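Local structure of histidine triad (HIT) protein (Clostridium difficile, 4EGU) at residues H48-P56 and C90-L101. The protein is of unknown function but, as a zinc-containing histidine triad protein that binds GMP, probably acts as a nucleotide-binding hydrolase or transferase. Numbering follows the deposited sequence. Where two conformers were deposited one is given.
With ZN (zinc ion), chain D; K (potassium ion), chain E; 5GP (guanosine-5'-monophosphate), chain C.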
ATOM      1  N   HIS A  48      -0.029  18.362  -1.336  1.00 11.03           N
ATOM      2  CA  HIS A  48      -0.782  17.741  -2.420  1.00 10.98           C
ATOM      3  C   HIS A  48       0.129  17.122  -3.479  1.00 10.37           C
ATOM      4  O   HIS A  48       0.944  17.800  -4.107  1.00 12.53           O
ATOM      5  CB  HIS A  48      -1.672  18.800  -3.090  1.00 12.00           C
ATOM      6  CG  HIS A  48      -2.517  18.250  -4.184  1.00 11.46           C
ATOM      7  ND1 HIS A  48      -3.856  17.943  -4.029  1.00 10.83           N
ATOM      8  CD2 HIS A  48      -2.186  17.903  -5.448  1.00 11.99           C
ATOM      9  CE1 HIS A  48      -4.309  17.445  -5.165  1.00 11.77           C
ATOM     10  NE2 HIS A  48      -3.316  17.403  -6.037  1.00 12.19           N
ATOM     11  N   TYR A  49      -0.059  15.824  -3.688  1.00 10.06           N
ATOM     12  CA  TYR A  49       0.419  15.094  -4.854  1.00 10.75           C
ATOM     13  C   TYR A  49      -0.813  14.482  -5.501  1.00  9.81           C
ATOM     14  O   TYR A  49      -1.677  13.958  -4.791  1.00  9.87           O
ATOM     15  CB  TYR A  49       1.359  13.943  -4.466  1.00 11.72           C
ATOM     16  CG  TYR A  49       2.642  14.336  -3.853  1.00 12.64           C
ATOM     17  CD1 TYR A  49       3.724  14.681  -4.665  1.00 14.01           C
ATOM     18  CD2 TYR A  49       2.821  14.272  -2.488  1.00 14.02           C
ATOM     19  CE1 TYR A  49       4.938  14.990  -4.129  1.00 14.06           C
ATOM     20  CE2 TYR A  49       4.033  14.594  -1.939  1.00 15.61           C
ATOM     21  CZ  TYR A  49       5.092  14.947  -2.762  1.00 14.24           C
ATOM     22  OH  TYR A  49       6.305  15.254  -2.191  1.00 17.06           O
ATOM     23  N   ASP A  50      -0.917  14.498  -6.827  1.00 10.72           N
ATOM     24  CA  ASP A  50      -2.127  14.010  -7.451  1.00 11.24           C
ATOM     25  C   ASP A  50      -2.317  12.495  -7.233  1.00 10.38           C
ATOM     26  O   ASP A  50      -3.438  12.019  -7.160  1.00 11.51           O
ATOM     27  CB  ASP A  50      -2.122  14.263  -8.970  1.00 14.18           C
ATOM     28  CG  ASP A  50      -2.203  15.727  -9.368  1.00 17.70           C
ATOM     29  OD1 ASP A  50      -2.581  16.583  -8.560  1.00 18.39           O
ATOM     30  OD2 ASP A  50      -1.904  16.012 -10.551  1.00 20.82           O
ATOM     31  N   SER A  51      -1.213  11.749  -7.179  1.00 10.51           N
ATOM     32  CA  SER A  51      -1.230  10.285  -7.108  1.00  9.52           C
ATOM     33  C   SER A  51       0.186   9.798  -6.856  1.00  9.31           C
ATOM     34  O   SER A  51       1.141  10.565  -6.922  1.00  9.94           O
ATOM     35  CB  SER A  51      -1.728   9.663  -8.415  1.00 10.89           C
ATOM     36  OG  SER A  51      -0.739   9.718  -9.421  1.00 12.03           O
ATOM     37  N   LEU A  52       0.318   8.494  -6.626  1.00  9.24           N
ATOM     38  CA  LEU A  52       1.612   7.881  -6.390  1.00  9.34           C
ATOM     39  C   LEU A  52       2.617   8.143  -7.518  1.00  9.34           C
ATOM     40  O   LEU A  52       3.801   8.365  -7.269  1.00 10.03           O
ATOM     41  CB  LEU A  52       1.411   6.373  -6.166  1.00  9.79           C
ATOM     42  CG  LEU A  52       2.661   5.546  -5.983  1.00 10.44           C
ATOM     43  CD1 LEU A  52       3.478   5.990  -4.805  1.00 11.87           C
ATOM     44  CD2 LEU A  52       2.258   4.087  -5.838  1.00 12.14           C
ATOM     45  N   ILE A  53       2.160   8.104  -8.767  1.00 10.12           N
ATOM     46  CA  ILE A  53       3.094   8.307  -9.880  1.00 11.66           C
ATOM     47  C   ILE A  53       3.583   9.737 -10.001  1.00 11.29           C
ATOM     48  O   ILE A  53       4.532   9.986 -10.753  1.00 13.46           O
ATOM     49  CB  ILE A  53       2.556   7.814 -11.233  1.00 12.59           C
ATOM     50  CG1 ILE A  53       1.335   8.601 -11.700  1.00 13.42           C
ATOM     51  CG2 ILE A  53       2.281   6.365 -11.170  1.00 14.52           C
ATOM     52  CD1 ILE A  53       0.920   8.225 -13.132  1.00 15.57           C
ATOM     53  N   ASP A  54       2.962  10.665  -9.289  1.00 11.16           N
ATOM     54  CA  ASP A  54       3.361  12.057  -9.309  1.00 11.99           C
ATOM     55  C   ASP A  54       4.359  12.399  -8.201  1.00 13.19           C
ATOM     56  O   ASP A  54       4.803  13.532  -8.117  1.00 15.49           O
ATOM     57  CB  ASP A  54       2.114  12.914  -9.280  1.00 13.63           C
ATOM     58  CG  ASP A  54       1.255  12.677 -10.523  1.00 15.28           C
ATOM     59  OD1 ASP A  54       1.738  12.961 -11.636  1.00 19.72           O
ATOM     60  OD2 ASP A  54       0.108  12.184 -10.395  1.00 15.45           O
ATOM     61  N   ILE A  55       4.745  11.413  -7.400  1.00 12.04           N
ATOM     62  CA  ILE A  55       5.764  11.653  -6.381  1.00 12.11           C
ATOM     63  C   ILE A  55       7.139  11.387  -7.011  1.00 11.53           C
ATOM     64  O   ILE A  55       7.400  10.269  -7.433  1.00 12.38           O
ATOM     65  CB  ILE A  55       5.594  10.732  -5.165  1.00 11.41           C
ATOM     66  CG1 ILE A  55       4.203  10.807  -4.546  1.00 11.87           C
ATOM     67  CG2 ILE A  55       6.642  11.101  -4.119  1.00 11.66           C
ATOM     68  CD1 ILE A  55       4.037   9.757  -3.499  1.00 12.25           C
ATOM     69  N   PRO A  56       8.016  12.400  -7.065  1.00 12.66           N
ATOM     70  CA  PRO A  56       9.362  12.106  -7.579  1.00 13.64           C
ATOM     71  C   PRO A  56      10.087  11.114  -6.695  1.00 12.23           C
ATOM     72  O   PRO A  56       9.849  11.086  -5.482  1.00 11.84           O
ATOM     73  CB  PRO A  56      10.072  13.464  -7.559  1.00 16.93           C
ATOM     74  CG  PRO A  56       9.244  14.342  -6.752  1.00 19.19           C
ATOM     75  CD  PRO A  56       7.862  13.799  -6.643  1.00 13.28           C
ATOM     76  N   CYS A  90      -4.305   4.250  -7.618  1.00  9.38           N
ATOM     77  CA  CYS A  90      -3.598   5.202  -8.460  1.00 10.24           C
ATOM     78  C   CYS A  90      -4.247   5.289  -9.836  1.00 10.71           C
ATOM     79  O   CYS A  90      -4.216   4.354 -10.618  1.00 12.42           O
ATOM     80  CB  CYS A  90      -2.132   4.793  -8.599  1.00 11.01           C
ATOM     81  SG  CYS A  90      -1.138   6.035  -9.486  1.00 12.56           S
ATOM     82  N   GLY A  91      -4.848   6.429 -10.130  1.00 11.01           N
ATOM     83  CA  GLY A  91      -5.448   6.624 -11.424  1.00 12.21           C
ATOM     84  C   GLY A  91      -6.764   5.912 -11.622  1.00 11.71           C
ATOM     85  O   GLY A  91      -7.309   5.258 -10.733  1.00 12.07           O
ATOM     86  N   SER A  92      -7.275   6.040 -12.840  1.00 12.45           N
ATOM     87  CA  SER A  92      -8.644   5.651 -13.128  1.00 13.97           C
ATOM     88  C   SER A  92      -8.878   4.175 -12.905  1.00 12.45           C
ATOM     89  O   SER A  92      -9.824   3.774 -12.231  1.00 13.14           O
ATOM     90  CB  SER A  92      -8.998   6.014 -14.585  1.00 21.00           C
ATOM     91  OG  SER A  92     -10.193   5.365 -14.977  1.00 25.89           O
ATOM     92  N   ASP A  93      -8.036   3.347 -13.497  1.00 13.10           N
ATOM     93  CA  ASP A  93      -8.244   1.931 -13.402  1.00 14.34           C
ATOM     94  C   ASP A  93      -7.903   1.379 -12.012  1.00 14.48           C
ATOM     95  O   ASP A  93      -8.399   0.318 -11.642  1.00 17.50           O
ATOM     96  CB  ASP A  93      -7.512   1.255 -14.565  1.00 17.93           C
ATOM     97  CG  ASP A  93      -8.281   1.423 -15.918  1.00 18.85           C
ATOM     98  OD1 ASP A  93      -9.465   1.800 -15.884  1.00 23.36           O
ATOM     99  OD2 ASP A  93      -7.727   1.195 -17.020  1.00 20.28           O
ATOM    100  N   GLY A  94      -7.138   2.137 -11.225  1.00 12.88           N
ATOM    101  CA  GLY A  94      -6.896   1.765  -9.852  1.00 13.77           C
ATOM    102  C   GLY A  94      -8.084   2.085  -8.974  1.00 12.50           C
ATOM    103  O   GLY A  94      -8.092   1.722  -7.803  1.00 14.76           O
ATOM    104  N   GLY A  95      -9.069   2.814  -9.500  1.00 11.46           N
ATOM    105  CA  GLY A  95     -10.217   3.223  -8.719  1.00 12.45           C
ATOM    106  C   GLY A  95     -10.006   4.483  -7.908  1.00 11.45           C
ATOM    107  O   GLY A  95     -10.781   4.767  -7.019  1.00 13.32           O
ATOM    108  N   GLN A  96      -8.975   5.259  -8.218  1.00 10.61           N
ATOM    109  CA  GLN A  96      -8.734   6.500  -7.500  1.00 10.58           C
ATOM    110  C   GLN A  96      -9.800   7.471  -7.941  1.00 12.05           C
ATOM    111  O   GLN A  96     -10.095   7.638  -9.135  1.00 14.91           O
ATOM    112  CB  GLN A  96      -7.391   7.087  -7.872  1.00 10.72           C
ATOM    113  CG  GLN A  96      -6.902   8.189  -6.982  1.00 11.21           C
ATOM    114  CD  GLN A  96      -5.730   8.960  -7.609  1.00 11.98           C
ATOM    115  OE1 GLN A  96      -5.520   8.974  -8.825  1.00 15.00           O
ATOM    116  NE2 GLN A  96      -5.053   9.728  -6.782  1.00 13.03           N
ATOM    117  N   GLU A  97     -10.393   8.098  -6.946  1.00 12.21           N
ATOM    118  CA  GLU A  97     -11.426   9.117  -7.164  1.00 12.83           C
ATOM    119  C   GLU A  97     -10.914  10.510  -6.711  1.00 12.38           C
ATOM    120  O   GLU A  97     -10.924  11.475  -7.476  1.00 15.08           O
ATOM    121  CB  GLU A  97     -12.720   8.730  -6.423  1.00 15.35           C
ATOM    122  CG  GLU A  97     -13.261   7.345  -6.797  1.00 18.10           C
ATOM    123  CD  GLU A  97     -14.302   6.833  -5.815  1.00 20.60           C
ATOM    124  OE1 GLU A  97     -13.946   6.489  -4.662  1.00 21.86           O
ATOM    125  OE2 GLU A  97     -15.473   6.788  -6.198  1.00 22.23           O
ATOM    126  N   VAL A  98     -10.475  10.578  -5.466  1.00 12.52           N
ATOM    127  CA  VAL A  98      -9.907  11.821  -4.925  1.00 11.50           C
ATOM    128  C   VAL A  98      -8.437  11.868  -5.279  1.00 10.63           C
ATOM    129  O   VAL A  98      -7.650  11.019  -4.846  1.00 10.27           O
ATOM    130  CB  VAL A  98     -10.082  11.940  -3.419  1.00 11.80           C
ATOM    131  CG1 VAL A  98      -9.446  13.220  -2.911  1.00 13.37           C
ATOM    132  CG2 VAL A  98     -11.570  11.893  -3.042  1.00 14.38           C
ATOM    133  N   LYS A  99      -8.081  12.860  -6.085  1.00 11.73           N
ATOM    134  CA  LYS A  99      -6.752  12.950  -6.678  0.75 10.97           C
ATOM    135  C   LYS A  99      -5.814  13.754  -5.768  1.00  9.89           C
ATOM    136  O   LYS A  99      -5.259  14.795  -6.147  1.00 10.79           O
ATOM    137  CB  LYS A  99      -6.842  13.518  -8.104  0.75 13.86           C
ATOM    138  CG  LYS A  99      -7.566  12.589  -9.072  0.75 18.87           C
ATOM    139  CD  LYS A  99      -7.649  13.208 -10.459  0.75 28.56           C
ATOM    140  CE  LYS A  99      -8.430  12.339 -11.434  0.75 36.81           C
ATOM    141  NZ  LYS A  99      -8.524  12.958 -12.791  0.75 41.07           N
ATOM    142  N   HIS A 100      -5.628  13.210  -4.571  1.00  9.43           N
ATOM    143  CA  HIS A 100      -4.681  13.700  -3.572  1.00  8.96           C
ATOM    144  C   HIS A 100      -4.161  12.439  -2.895  1.00  8.45           C
ATOM    145  O   HIS A 100      -4.969  11.694  -2.338  1.00  9.19           O
ATOM    146  CB  HIS A 100      -5.380  14.615  -2.552  1.00  9.12           C
ATOM    147  CG  HIS A 100      -4.501  15.146  -1.466  1.00  9.49           C
ATOM    148  ND1 HIS A 100      -4.365  16.507  -1.234  1.00  9.90           N
ATOM    149  CD2 HIS A 100      -3.808  14.509  -0.494  1.00 10.30           C
ATOM    150  CE1 HIS A 100      -3.594  16.667  -0.177  1.00 10.21           C
ATOM    151  NE2 HIS A 100      -3.253  15.476   0.295  1.00 10.41           N
ATOM    152  N   LEU A 101      -2.847  12.194  -2.944  1.00  8.58           N
ATOM    153  CA  LEU A 101      -2.258  10.969  -2.399  1.00  8.97           C
ATOM    154  C   LEU A 101      -2.893  10.585  -1.074  1.00  8.04           C
ATOM    155  O   LEU A 101      -2.916  11.358  -0.108  1.00  9.39           O
ATOM    156  CB  LEU A 101      -0.758  11.115  -2.166  1.00 10.08           C
ATOM    157  CG  LEU A 101      -0.033   9.812  -1.803  1.00 10.42           C
ATOM    158  CD1 LEU A 101       0.113   8.905  -3.036  1.00 11.50           C
ATOM    159  CD2 LEU A 101       1.287  10.098  -1.169  1.00 11.68           C
TER
HETATM  160 ZN    ZN D 202      -5.078  18.092  -2.391  1.00 10.74          ZN
HETATM  161  K     K E 203      -3.850   8.411  -4.085  1.00 11.37           K
HETATM  162  P   5GP C 201     -10.514   6.694  -3.470  0.80 10.50           P
HETATM  163  O1P 5GP C 201     -11.609   5.817  -4.034  0.80 13.64           O
HETATM  164  O2P 5GP C 201     -10.251   7.975  -4.212  0.80 11.45           O
HETATM  165  O3P 5GP C 201      -9.270   5.926  -3.316  0.80  8.90           O
HETATM  166  O5' 5GP C 201     -10.862   6.999  -1.970  0.80 15.29           O
HETATM  167  C5' 5GP C 201     -11.414   8.241  -1.603  0.80 16.90           C
HETATM  168  C4' 5GP C 201     -12.153   8.100  -0.322  0.80 15.01           C
HETATM  169  O4' 5GP C 201     -12.468   9.405   0.171  0.80 12.48           O
HETATM  170  C3' 5GP C 201     -13.478   7.344  -0.436  0.80 13.37           C
HETATM  171  O3' 5GP C 201     -13.405   6.117   0.295  0.80 13.24           O
HETATM  172  C2' 5GP C 201     -14.509   8.304   0.205  0.80 13.87           C
HETATM  173  O2' 5GP C 201     -15.465   7.692   1.049  0.80 14.76           O
HETATM  174  C1' 5GP C 201     -13.621   9.310   0.950  0.80 12.94           C
HETATM  175  N9  5GP C 201     -14.180  10.649   1.063  0.80 13.59           N
HETATM  176  C8  5GP C 201     -14.636  11.380   0.029  0.80 16.51           C
HETATM  177  N7  5GP C 201     -15.040  12.589   0.463  0.80 18.84           N
HETATM  178  C5  5GP C 201     -14.815  12.621   1.793  0.80 15.00           C
HETATM  179  C6  5GP C 201     -15.037  13.596   2.754  0.80 15.43           C
HETATM  180  O6  5GP C 201     -15.548  14.729   2.501  0.80 19.38           O
HETATM  181  N1  5GP C 201     -14.665  13.261   3.999  0.80 15.17           N
HETATM  182  C2  5GP C 201     -14.117  12.062   4.329  0.80 12.66           C
HETATM  183  N2  5GP C 201     -13.799  11.860   5.617  0.80 13.91           N
HETATM  184  N3  5GP C 201     -13.897  11.086   3.435  0.80 12.34           N
HETATM  185  C4  5GP C 201     -14.253  11.391   2.167  0.80 14.76           C
HETATM  186  O   HOH W   1      -5.740  16.773  -8.050  1.00 17.30           O
HETATM  187  O   HOH W   2      -1.986   6.969  -6.129  1.00 10.20           O
HETATM  188  O   HOH W   3      -5.415   5.864  -2.937  1.00 10.56           O
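The loops 48-56 and 90-101 run side by side, D50 level with H100 and S51 with L101, and are joined by one backbone hydrogen bond, L101 N to Y49 O (2.8 Å, 153° at the hydrogen). One end of the pairing is a worked example of how a bound metal ties two loops together: H48 and H100 each give ND1 to zinc, at 2.0 Å from H48 ND1 and 2.1 Å from H100 ND1, while C6 and C9 complete a Cys2His2 site. The two imidazole planes stand at 90°, and the CG of each histidine lies anti to its own main-chain nitrogen (chi1 -178° in H48), an arm reaching the ion. H48 NE2 donates to D50 OD1 (2.8 Å), which lies in the ring plane, fixing the ring's rotation; H100 NE2 is hydrogen-bonded to the carbonyl of P45. A water bridges D50 OD1 and K99 O, linking this second shell back to the other loop.

At the opposite end the contact turns apolar. L101 sends CD1 against the backbone of L52 and CD2 to the tip of I55, CD1 (3.6 Å), the two side chains crossing at about a right angle. C90 SG settles among S51, L52 and I53, 3.8 Å from I53 CG2. Beyond Q96, the amides of E97 and V98 both donate to phosphate oxygen O2P of GMP, so the loop packed on 48-56 also forms part of the nucleotide pocket.

F8 of helix 7-12 packs on V98 and H100, whereas helix 61-77 covers L101 through I66 and I55 through V63. C90 belongs to strand 84-90 and pairs in an antiparallel ladder with a strand of the second subunit, so the sheet runs on across the interface, and L101 leads into strand 103-107.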